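Local coordinates for FdxN element excision controlling factor protein (Anabaena variabilis, PDB 2OKF) that is an XisH-family protein of the PDDEXK nuclease clan, named as a factor controlling excision of the fdxN element, and probably binds nucleic acid, at residues Phe8-Trp21 and Leu126-Trp138. Residues are numbered along the deposited sequence; the frame is centred on the assembly and turned at random.
Sequences FHEVVKTALKKDGW and LVYDVEQEVIFQW
Val12 sets its CG2 methyl over the centre of one face of the Tyr128 ring, a CH-pi contact 3.5 Å from the centroid; a branched side chain offers a methyl that fits there. Tyr128 reaches this place with CG between its own backbone N and carbonyl carbon (chi1 66°), and its edge meets the edge of Phe8, OH to CD2 3.4 Å; the buried hydroxyl is satisfied by Lys61 O. Val130 CG2 also lies at the Phe8 edge. Trp138 carries Leu126 CG and Ile135 CG2 on one face; Trp21 has Leu16 CD2 and Trp138 CH2 over one of its own, offset from the centre, the six-membered rings meeting obliquely with planes at 50°. At the indole edges both N-H groups donate in plane to one water, which donates to Asp19 OD2, leaving these faces for apolar packing. Ala15, small enough for close approach, brings its CA 3.4 Å from Glu133 O in a CA-H...O contact, and a second water joins Ala15 O to Ile135 N. Lys18, long enough to span to the turn, donates a hydrogen bond from NZ to Glu133 O (3.0 Å) from above the carbonyl plane. Helix 6-18 thus crosses the hairpin 125-139 at the sheet's edge, segment 8-18 running at 78° to strand 134-138, while Val12 also reaches strands 47-51 and 54-60.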
loop_
_atom_site.group_PDB
_atom_site.type_symbol
_atom_site.label_atom_id
_atom_site.label_comp_id
_atom_site.label_asym_id
_atom_site.label_seq_id
_atom_site.Cartn_x
_atom_site.Cartn_y
_atom_site.Cartn_z
ATOM N N PHE A 8 13.658 11.167 12.114
ATOM C CA PHE A 8 13.097 9.891 12.559
ATOM C C PHE A 8 13.945 8.733 12.090
ATOM O O PHE A 8 14.077 7.722 12.775
ATOM C CB PHE A 8 11.645 9.744 12.107
ATOM C CG PHE A 8 10.728 10.623 12.870
ATOM C CD1 PHE A 8 10.572 11.962 12.510
ATOM C CD2 PHE A 8 10.067 10.139 13.992
ATOM C CE1 PHE A 8 9.760 12.791 13.250
ATOM C CE2 PHE A 8 9.251 10.962 14.739
ATOM C CZ PHE A 8 9.103 12.297 14.379
ATOM N N HIS A 9 14.543 8.890 10.919
ATOM C CA HIS A 9 15.448 7.887 10.409
ATOM C C HIS A 9 16.637 7.714 11.374
ATOM O O HIS A 9 17.048 6.589 11.711
ATOM C CB HIS A 9 15.914 8.343 9.043
ATOM C CG HIS A 9 16.753 7.347 8.341
ATOM N ND1 HIS A 9 16.234 6.464 7.416
ATOM C CD2 HIS A 9 18.080 7.107 8.401
ATOM C CE1 HIS A 9 17.214 5.705 6.955
ATOM N NE2 HIS A 9 18.341 6.073 7.537
ATOM N N GLU A 10 17.209 8.830 11.824
ATOM C CA GLU A 10 18.317 8.799 12.751
ATOM C C GLU A 10 17.884 8.242 14.106
ATOM O O GLU A 10 18.635 7.493 14.725
ATOM C CB GLU A 10 18.969 10.175 12.894
ATOM C CG GLU A 10 19.768 10.576 11.648
ATOM C CD GLU A 10 20.795 9.500 11.256
ATOM O OE1 GLU A 10 21.619 9.106 12.123
ATOM O OE2 GLU A 10 20.754 9.029 10.088
ATOM N N VAL A 11 16.682 8.590 14.555
ATOM C CA VAL A 11 16.160 8.047 15.815
ATOM C C VAL A 11 16.118 6.522 15.764
ATOM O O VAL A 11 16.522 5.859 16.698
ATOM C CB VAL A 11 14.739 8.563 16.115
ATOM C CG1 VAL A 11 14.071 7.765 17.214
ATOM C CG2 VAL A 11 14.795 10.041 16.489
ATOM N N VAL A 12 15.588 5.967 14.674
ATOM C CA VAL A 12 15.497 4.510 14.570
ATOM C C VAL A 12 16.880 3.874 14.514
ATOM O O VAL A 12 17.124 2.826 15.113
ATOM C CB VAL A 12 14.593 4.084 13.369
ATOM C CG1 VAL A 12 14.615 2.574 13.226
ATOM C CG2 VAL A 12 13.193 4.599 13.583
ATOM N N LYS A 13 17.807 4.492 13.798
ATOM C CA LYS A 13 19.169 3.984 13.754
ATOM C C LYS A 13 19.766 3.961 15.142
ATOM O O LYS A 13 20.428 3.011 15.530
ATOM C CB LYS A 13 20.031 4.806 12.788
ATOM C CG LYS A 13 19.705 4.563 11.361
ATOM C CD LYS A 13 20.371 5.532 10.384
ATOM C CE LYS A 13 21.860 5.385 10.320
ATOM N NZ LYS A 13 22.386 6.187 9.127
ATOM N N THR A 14 19.554 5.044 15.894
ATOM C CA THR A 14 20.041 5.153 17.261
ATOM C C THR A 14 19.444 4.057 18.132
ATOM O O THR A 14 20.188 3.368 18.855
ATOM C CB THR A 14 19.759 6.541 17.818
ATOM O OG1 THR A 14 20.603 7.462 17.096
ATOM C CG2 THR A 14 20.058 6.645 19.318
ATOM N N ALA A 15 18.135 3.862 18.018
ATOM C CA ALA A 15 17.431 2.843 18.792
ATOM C C ALA A 15 17.970 1.454 18.461
ATOM O O ALA A 15 18.214 0.640 19.342
ATOM C CB ALA A 15 15.979 2.938 18.523
ATOM N N LEU A 16 18.167 1.190 17.166
ATOM C CA LEU A 16 18.744 -0.085 16.737
ATOM C C LEU A 16 20.139 -0.300 17.354
ATOM O O LEU A 16 20.425 -1.375 17.920
ATOM C CB LEU A 16 18.841 -0.156 15.202
ATOM C CG LEU A 16 17.521 -0.441 14.491
ATOM C CD1 LEU A 16 17.610 -0.100 13.012
ATOM C CD2 LEU A 16 17.153 -1.883 14.694
ATOM N N LYS A 17 21.007 0.699 17.235
ATOM C CA LYS A 17 22.366 0.533 17.748
ATOM C C LYS A 17 22.394 0.330 19.268
ATOM O O LYS A 17 23.215 -0.448 19.763
ATOM C CB LYS A 17 23.211 1.727 17.312
ATOM C CG LYS A 17 23.518 1.626 15.861
ATOM C CD LYS A 17 24.385 2.763 15.385
ATOM C CE LYS A 17 23.642 4.044 15.318
ATOM N NZ LYS A 17 24.614 5.151 15.002
ATOM N N LYS A 18 21.498 0.963 20.004
ATOM C CA LYS A 18 21.434 0.757 21.443
ATOM C C LYS A 18 21.138 -0.699 21.812
ATOM O O LYS A 18 21.521 -1.172 22.891
ATOM C CB LYS A 18 20.360 1.629 22.069
ATOM C CG LYS A 18 20.722 3.074 22.213
ATOM C CD LYS A 18 19.583 3.787 22.966
ATOM C CE LYS A 18 19.814 5.250 23.027
ATOM N NZ LYS A 18 18.644 6.001 23.548
ATOM N N ASP A 19 20.422 -1.398 20.934
ATOM C CA ASP A 19 20.091 -2.805 21.168
ATOM C C ASP A 19 21.137 -3.744 20.538
ATOM O O ASP A 19 20.921 -4.932 20.472
ATOM C CB ASP A 19 18.705 -3.114 20.678
ATOM C CG ASP A 19 17.590 -2.790 21.657
ATOM O OD1 ASP A 19 17.811 -2.033 22.633
ATOM O OD2 ASP A 19 16.481 -3.296 21.410
ATOM N N GLY A 20 22.248 -3.190 20.091
ATOM C CA GLY A 20 23.291 -4.046 19.527
ATOM C C GLY A 20 23.216 -4.420 18.091
ATOM O O GLY A 20 23.961 -5.290 17.664
ATOM N N TRP A 21 22.310 -3.787 17.335
ATOM C CA TRP A 21 22.186 -4.016 15.891
ATOM C C TRP A 21 23.268 -3.223 15.166
ATOM O O TRP A 21 23.646 -2.116 15.560
ATOM C CB TRP A 21 20.800 -3.570 15.402
ATOM C CG TRP A 21 19.705 -4.437 15.929
ATOM C CD1 TRP A 21 19.079 -4.311 17.154
ATOM C CD2 TRP A 21 19.167 -5.605 15.320
ATOM N NE1 TRP A 21 18.217 -5.320 17.321
ATOM C CE2 TRP A 21 18.224 -6.133 16.216
ATOM C CE3 TRP A 21 19.375 -6.249 14.087
ATOM C CZ2 TRP A 21 17.496 -7.289 15.926
ATOM C CZ3 TRP A 21 18.690 -7.397 13.819
ATOM C CH2 TRP A 21 17.766 -7.917 14.740
ATOM N N LEU A 126 8.355 -2.663 14.274
ATOM C CA LEU A 126 9.388 -2.248 15.230
ATOM C C LEU A 126 8.781 -0.997 15.862
ATOM O O LEU A 126 8.676 0.042 15.221
ATOM C CB LEU A 126 10.713 -1.935 14.547
ATOM C CG LEU A 126 11.930 -1.534 15.361
ATOM C CD1 LEU A 126 13.119 -1.257 14.412
ATOM C CD2 LEU A 126 11.714 -0.348 16.219
ATOM N N VAL A 127 8.363 -1.103 17.132
ATOM C CA VAL A 127 7.761 0.037 17.824
ATOM C C VAL A 127 8.873 0.705 18.614
ATOM O O VAL A 127 9.550 0.068 19.441
ATOM C CB VAL A 127 6.656 -0.407 18.780
ATOM C CG1 VAL A 127 5.994 0.759 19.401
ATOM C CG2 VAL A 127 5.584 -1.230 18.017
ATOM N N TYR A 128 9.076 1.969 18.303
ATOM C CA TYR A 128 10.173 2.751 18.911
ATOM C C TYR A 128 9.657 3.979 19.615
ATOM O O TYR A 128 8.683 4.555 19.225
ATOM C CB TYR A 128 11.235 3.134 17.883
ATOM C CG TYR A 128 10.820 4.074 16.790
ATOM C CD1 TYR A 128 10.104 3.643 15.670
ATOM C CD2 TYR A 128 11.159 5.423 16.837
ATOM C CE1 TYR A 128 9.752 4.500 14.706
ATOM C CE2 TYR A 128 10.787 6.298 15.883
ATOM C CZ TYR A 128 10.088 5.846 14.782
ATOM O OH TYR A 128 9.728 6.730 13.778
ATOM N N ASP A 129 10.306 4.314 20.717
ATOM C CA ASP A 129 10.008 5.492 21.495
ATOM C C ASP A 129 10.858 6.619 20.934
ATOM O O ASP A 129 12.087 6.570 20.932
ATOM C CB ASP A 129 10.329 5.240 22.954
ATOM C CG ASP A 129 9.931 6.383 23.821
ATOM O OD1 ASP A 129 10.552 7.466 23.726
ATOM O OD2 ASP A 129 8.971 6.200 24.595
ATOM N N VAL A 130 10.201 7.652 20.445
ATOM C CA VAL A 130 10.915 8.730 19.764
ATOM C C VAL A 130 11.790 9.590 20.678
ATOM O O VAL A 130 12.975 9.858 20.379
ATOM C CB VAL A 130 9.901 9.631 18.998
ATOM C CG1 VAL A 130 10.580 10.879 18.465
ATOM C CG2 VAL A 130 9.211 8.836 17.883
ATOM N N GLU A 131 11.235 10.031 21.804
ATOM C CA GLU A 131 11.954 10.931 22.703
ATOM C C GLU A 131 13.184 10.255 23.305
ATOM O O GLU A 131 14.244 10.865 23.420
ATOM C CB GLU A 131 11.020 11.434 23.805
ATOM C CG GLU A 131 11.676 12.410 24.760
ATOM C CD GLU A 131 10.706 13.016 25.788
ATOM O OE1 GLU A 131 9.570 12.506 25.939
ATOM O OE2 GLU A 131 11.100 14.007 26.456
ATOM N N GLN A 132 13.046 9.002 23.705
ATOM C CA GLN A 132 14.165 8.304 24.326
ATOM C C GLN A 132 15.055 7.565 23.349
ATOM O O GLN A 132 16.146 7.135 23.704
ATOM C CB GLN A 132 13.644 7.339 25.381
ATOM C CG GLN A 132 12.956 8.020 26.524
ATOM C CD GLN A 132 13.776 9.117 27.111
ATOM O OE1 GLN A 132 15.006 8.973 27.299
ATOM N NE2 GLN A 132 13.119 10.227 27.439
ATOM N N GLU A 133 14.574 7.420 22.116
ATOM C CA GLU A 133 15.298 6.764 21.029
ATOM C C GLU A 133 15.675 5.338 21.380
ATOM O O GLU A 133 16.840 4.963 21.332
ATOM C CB GLU A 133 16.535 7.564 20.633
ATOM C CG GLU A 133 16.259 9.068 20.473
ATOM C CD GLU A 133 17.352 9.802 19.739
ATOM O OE1 GLU A 133 17.872 9.278 18.744
ATOM O OE2 GLU A 133 17.663 10.945 20.137
ATOM N N VAL A 134 14.657 4.553 21.721
ATOM C CA VAL A 134 14.845 3.144 22.083
ATOM C C VAL A 134 13.798 2.285 21.371
ATOM O O VAL A 134 12.701 2.770 21.026
ATOM C CB VAL A 134 14.720 2.930 23.614
ATOM C CG1 VAL A 134 15.833 3.656 24.353
ATOM C CG2 VAL A 134 13.340 3.332 24.144
ATOM N N ILE A 135 14.130 1.015 21.234
ATOM C CA ILE A 135 13.179 0.020 20.723
ATOM C C ILE A 135 12.354 -0.481 21.914
ATOM O O ILE A 135 12.880 -0.984 22.923
ATOM C CB ILE A 135 13.902 -1.175 20.079
ATOM C CG1 ILE A 135 14.749 -0.692 18.873
ATOM C CG2 ILE A 135 12.897 -2.226 19.684
ATOM C CD1 ILE A 135 15.391 -1.763 18.085
ATOM N N PHE A 136 11.065 -0.261 21.816
ATOM C CA PHE A 136 10.105 -0.737 22.805
ATOM C C PHE A 136 9.666 -2.173 22.574
ATOM O O PHE A 136 9.628 -2.969 23.506
ATOM C CB PHE A 136 8.872 0.173 22.841
ATOM C CG PHE A 136 7.737 -0.385 23.652
ATOM C CD1 PHE A 136 7.881 -0.657 24.989
ATOM C CD2 PHE A 136 6.540 -0.719 23.032
ATOM C CE1 PHE A 136 6.827 -1.164 25.733
ATOM C CE2 PHE A 136 5.513 -1.251 23.756
ATOM C CZ PHE A 136 5.645 -1.482 25.091
ATOM N N GLN A 137 9.322 -2.515 21.337
ATOM C CA GLN A 137 8.773 -3.834 21.072
ATOM C C GLN A 137 8.961 -4.242 19.637
ATOM O O GLN A 137 8.778 -3.410 18.750
ATOM C CB GLN A 137 7.259 -3.794 21.376
ATOM C CG GLN A 137 6.519 -5.117 21.269
ATOM C CD GLN A 137 5.049 -5.000 21.676
ATOM O OE1 GLN A 137 4.598 -3.957 22.124
ATOM N NE2 GLN A 137 4.306 -6.083 21.515
ATOM N N TRP A 138 9.312 -5.497 19.441
ATOM C CA TRP A 138 9.281 -6.117 18.122
ATOM C C TRP A 138 7.984 -6.941 18.036
ATOM O O TRP A 138 7.689 -7.722 18.944
ATOM C CB TRP A 138 10.427 -7.034 17.944
ATOM C CG TRP A 138 11.769 -6.415 17.893
ATOM C CD1 TRP A 138 12.661 -6.322 18.904
ATOM C CD2 TRP A 138 12.379 -5.819 16.751
ATOM N NE1 TRP A 138 13.816 -5.745 18.454
ATOM C CE2 TRP A 138 13.675 -5.417 17.135
ATOM C CE3 TRP A 138 11.998 -5.631 15.444
ATOM C CZ2 TRP A 138 14.579 -4.834 16.240
ATOM C CZ3 TRP A 138 12.904 -5.052 14.549
ATOM C CH2 TRP A 138 14.173 -4.663 14.949
HETATM O O HOH W 1 19.360 10.112 16.690
HETATM O O HOH W 2 16.897 0.449 21.805
HETATM O O HOH W 3 16.388 -5.487 19.818
#